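AbyA5 (Verrucosispora maris, PDB 4YWF) is an esterase-like lyase of the alpha/beta-hydrolase superfamily that catalyses acetate elimination in spirotetronate biosynthesis. Local coordinates at residues H339-L349 with H358-L366. The protein carries 4 engineered substitutions. Residues are numbered along the deposited sequence; the frame is centred on the assembly and turned at random.
Sequences HTRLWTLAQVL and HRAAVDGAL
Val362 fits as a knob into the hole formed by Leu342, Leu345, Ala346 and Leu349, the central feature of an antiparallel helix hairpin. Helix 337-351 packs against the sheet of the alpha/beta-hydrolase fold, Trp343 touching strands 296-301 and 322-327, and helix 356-365 lies on its outer side at the end of the modelled chain. The two short axes approach to 9.5 Å and run at 153° to each other.

The two branches of Val362 divide the hole. With CG1 anti to the backbone N (chi1 173°), that methyl turns to Ala346, 3.9 Å from its CB, while CG2 meets Leu349 CD1 and, at about a right angle between the side chains, Leu345 CD2. A beta-branched residue suits the place because it fills both halves at once; an alanine here would probably open a gap beside Ala346 and Leu349 and deprive Leu345 of its contact across the hairpin. Ala346 offers Val362 a single methyl, and its CB also receives Leu366 CD2 at 4.0 Å.

Leu366, at the end of the second segment, lays its tip on the flank of the first helix between His339 and Ala346. Its CD1 lies obliquely against the His339 ring, 3.6 Å from CE1, and also meets Trp343 CB, so the two methyls of one leucine serve all three residues. The CB bond of Leu342 heads toward the other helix, and leucine is long enough to set CD1 4.1 Å from the small Ala365 CB.

No direct hydrogen bond crosses between the two segments. At the other end Arg359 CG lies 4.1 Å from Leu349 CB, and CD touches Leu349 O; the bend at chi3 (37°) helps bring NE round to a water. Arg359 NE donates to this water at 2.8 Å, which in turn donates to Ala346 O at 2.7 Å.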
loop_
_atom_site.group_PDB
_atom_site.type_symbol
_atom_site.label_atom_id
_atom_site.label_comp_id
_atom_site.label_asym_id
_atom_site.label_seq_id
_atom_site.Cartn_x
_atom_site.Cartn_y
_atom_site.Cartn_z
ATOM N N HIS A 339 2.749 -17.587 1.418
ATOM C CA HIS A 339 4.172 -17.477 1.587
ATOM C C HIS A 339 4.599 -15.997 1.818
ATOM O O HIS A 339 5.394 -15.714 2.697
ATOM C CB HIS A 339 4.855 -18.043 0.357
ATOM C CG HIS A 339 6.335 -18.211 0.498
ATOM N ND1 HIS A 339 7.049 -17.693 1.557
ATOM C CD2 HIS A 339 7.241 -18.834 -0.290
ATOM C CE1 HIS A 339 8.316 -18.036 1.452
ATOM N NE2 HIS A 339 8.466 -18.708 0.328
ATOM N N THR A 340 4.066 -15.068 1.039
ATOM C CA THR A 340 4.455 -13.673 1.119
ATOM C C THR A 340 4.007 -13.068 2.441
ATOM O O THR A 340 4.779 -12.380 3.089
ATOM C CB THR A 340 3.883 -12.839 -0.030
ATOM O OG1 THR A 340 4.462 -13.267 -1.258
ATOM C CG2 THR A 340 4.183 -11.334 0.185
ATOM N N ARG A 341 2.779 -13.346 2.851
ATOM C CA ARG A 341 2.243 -12.823 4.105
ATOM C C ARG A 341 3.092 -13.345 5.286
ATOM O O ARG A 341 3.510 -12.574 6.200
ATOM C CB ARG A 341 0.787 -13.282 4.258
ATOM N N LEU A 342 3.442 -14.625 5.215
ATOM C CA LEU A 342 4.279 -15.202 6.282
ATOM C C LEU A 342 5.714 -14.685 6.252
ATOM O O LEU A 342 6.300 -14.398 7.300
ATOM C CB LEU A 342 4.247 -16.739 6.270
ATOM C CG LEU A 342 2.881 -17.227 6.802
ATOM C CD1 LEU A 342 2.690 -18.699 6.479
ATOM C CD2 LEU A 342 2.658 -16.952 8.284
ATOM N N TRP A 343 6.304 -14.548 5.079
ATOM C CA TRP A 343 7.716 -14.144 5.046
ATOM C C TRP A 343 7.847 -12.724 5.551
ATOM O O TRP A 343 8.761 -12.433 6.356
ATOM C CB TRP A 343 8.311 -14.345 3.681
ATOM C CG TRP A 343 9.786 -14.114 3.540
ATOM C CD1 TRP A 343 10.761 -15.059 3.625
ATOM C CD2 TRP A 343 10.455 -12.895 3.136
ATOM N NE1 TRP A 343 11.990 -14.498 3.339
ATOM C CE2 TRP A 343 11.829 -13.189 3.013
ATOM C CE3 TRP A 343 10.019 -11.607 2.827
ATOM C CZ2 TRP A 343 12.784 -12.215 2.647
ATOM C CZ3 TRP A 343 10.963 -10.644 2.457
ATOM C CH2 TRP A 343 12.320 -10.947 2.384
ATOM N N THR A 344 6.934 -11.853 5.116
ATOM C CA THR A 344 6.982 -10.444 5.444
ATOM C C THR A 344 6.758 -10.264 6.922
ATOM O O THR A 344 7.460 -9.505 7.618
ATOM C CB THR A 344 6.002 -9.569 4.620
ATOM O OG1 THR A 344 4.639 -10.025 4.720
ATOM C CG2 THR A 344 6.389 -9.582 3.184
ATOM N N LEU A 345 5.793 -10.974 7.421
ATOM C CA LEU A 345 5.564 -10.997 8.820
ATOM C C LEU A 345 6.808 -11.392 9.638
ATOM O O LEU A 345 7.224 -10.674 10.565
ATOM C CB LEU A 345 4.348 -11.868 9.096
ATOM C CG LEU A 345 3.984 -11.980 10.543
ATOM C CD1 LEU A 345 3.709 -10.571 11.128
ATOM C CD2 LEU A 345 2.781 -12.898 10.674
ATOM N N ALA A 346 7.445 -12.480 9.235
ATOM C CA ALA A 346 8.605 -12.992 9.908
ATOM C C ALA A 346 9.701 -11.951 9.901
ATOM O O ALA A 346 10.375 -11.737 10.887
ATOM C CB ALA A 346 9.087 -14.243 9.208
ATOM N N GLN A 347 9.858 -11.276 8.764
ATOM C CA GLN A 347 10.832 -10.224 8.664
ATOM C C GLN A 347 10.560 -9.047 9.647
ATOM O O GLN A 347 11.476 -8.601 10.317
ATOM C CB GLN A 347 10.889 -9.690 7.218
ATOM C CG GLN A 347 11.633 -10.634 6.284
ATOM C CD GLN A 347 13.124 -10.622 6.539
ATOM O OE1 GLN A 347 13.731 -9.575 6.788
ATOM N NE2 GLN A 347 13.735 -11.772 6.404
ATOM N N VAL A 348 9.321 -8.540 9.731
ATOM C CA VAL A 348 9.073 -7.401 10.635
ATOM C C VAL A 348 9.166 -7.808 12.084
ATOM O O VAL A 348 9.667 -7.065 12.892
ATOM C CB VAL A 348 7.768 -6.665 10.430
ATOM C CG1 VAL A 348 6.560 -7.533 10.659
ATOM C CG2 VAL A 348 7.739 -5.474 11.407
ATOM N N LEU A 349 8.807 -9.040 12.411
ATOM C CA LEU A 349 8.995 -9.472 13.785
ATOM C C LEU A 349 10.450 -9.583 14.204
ATOM O O LEU A 349 10.780 -9.272 15.361
ATOM C CB LEU A 349 8.300 -10.791 14.041
ATOM C CG LEU A 349 6.788 -10.822 13.863
ATOM C CD1 LEU A 349 6.264 -12.238 14.049
ATOM C CD2 LEU A 349 6.072 -9.876 14.811
ATOM N N HIS A 358 6.428 -15.784 19.528
ATOM C CA HIS A 358 5.708 -15.343 18.327
ATOM C C HIS A 358 6.547 -15.577 17.063
ATOM O O HIS A 358 6.033 -16.076 16.088
ATOM C CB HIS A 358 5.333 -13.855 18.392
ATOM C CG HIS A 358 4.355 -13.515 19.454
ATOM N ND1 HIS A 358 4.136 -12.215 19.883
ATOM C CD2 HIS A 358 3.526 -14.297 20.194
ATOM C CE1 HIS A 358 3.212 -12.215 20.835
ATOM N NE2 HIS A 358 2.830 -13.467 21.046
ATOM N N ARG A 359 7.837 -15.256 17.107
ATOM C CA ARG A 359 8.744 -15.531 15.975
ATOM C C ARG A 359 8.825 -17.003 15.596
ATOM O O ARG A 359 8.721 -17.351 14.425
ATOM C CB ARG A 359 10.153 -15.026 16.283
ATOM C CG ARG A 359 10.198 -13.512 16.504
ATOM C CD ARG A 359 11.549 -12.899 16.279
ATOM N NE ARG A 359 12.199 -13.560 15.170
ATOM C CZ ARG A 359 13.515 -13.693 15.053
ATOM N NH1 ARG A 359 14.344 -13.103 15.914
ATOM N NH2 ARG A 359 13.995 -14.385 14.055
ATOM N N ALA A 360 8.985 -17.883 16.585
ATOM C CA ALA A 360 9.060 -19.351 16.317
ATOM C C ALA A 360 7.747 -19.940 15.753
ATOM O O ALA A 360 7.787 -20.765 14.865
ATOM C CB ALA A 360 9.442 -20.080 17.578
ATOM N N ALA A 361 6.593 -19.514 16.255
ATOM C CA ALA A 361 5.314 -19.950 15.623
ATOM C C ALA A 361 5.214 -19.471 14.178
ATOM O O ALA A 361 4.763 -20.212 13.307
ATOM C CB ALA A 361 4.097 -19.473 16.414
ATOM N N VAL A 362 5.605 -18.224 13.901
ATOM C CA VAL A 362 5.577 -17.770 12.485
ATOM C C VAL A 362 6.617 -18.509 11.637
ATOM O O VAL A 362 6.352 -18.822 10.496
ATOM C CB VAL A 362 5.752 -16.244 12.372
ATOM C CG1 VAL A 362 5.891 -15.781 10.926
ATOM C CG2 VAL A 362 4.564 -15.546 13.049
ATOM N N ASP A 363 7.801 -18.724 12.200
ATOM C CA ASP A 363 8.886 -19.461 11.525
ATOM C C ASP A 363 8.488 -20.889 11.158
ATOM O O ASP A 363 8.812 -21.353 10.071
ATOM C CB ASP A 363 10.185 -19.453 12.356
ATOM C CG ASP A 363 11.004 -18.178 12.164
ATOM O OD1 ASP A 363 10.962 -17.571 11.050
ATOM O OD2 ASP A 363 11.689 -17.761 13.132
ATOM N N GLY A 364 7.754 -21.551 12.047
ATOM C CA GLY A 364 7.194 -22.864 11.771
ATOM C C GLY A 364 6.176 -22.832 10.649
ATOM O O GLY A 364 6.295 -23.583 9.680
ATOM N N ALA A 365 5.183 -21.948 10.762
ATOM C CA ALA A 365 4.242 -21.746 9.680
ATOM C C ALA A 365 4.993 -21.403 8.378
ATOM O O ALA A 365 4.668 -21.961 7.319
ATOM C CB ALA A 365 3.212 -20.695 10.061
ATOM N N LEU A 366 6.006 -20.530 8.433
ATOM C CA LEU A 366 6.841 -20.237 7.231
ATOM C C LEU A 366 7.729 -21.476 6.917
ATOM O O LEU A 366 7.985 -21.770 5.739
ATOM C CB LEU A 366 7.719 -19.010 7.431
ATOM C CG LEU A 366 8.718 -18.581 6.356
ATOM C CD1 LEU A 366 8.044 -18.144 5.044
ATOM C CD2 LEU A 366 9.606 -17.468 6.890
HETATM O O HOH W 1 10.789 -13.621 12.803
#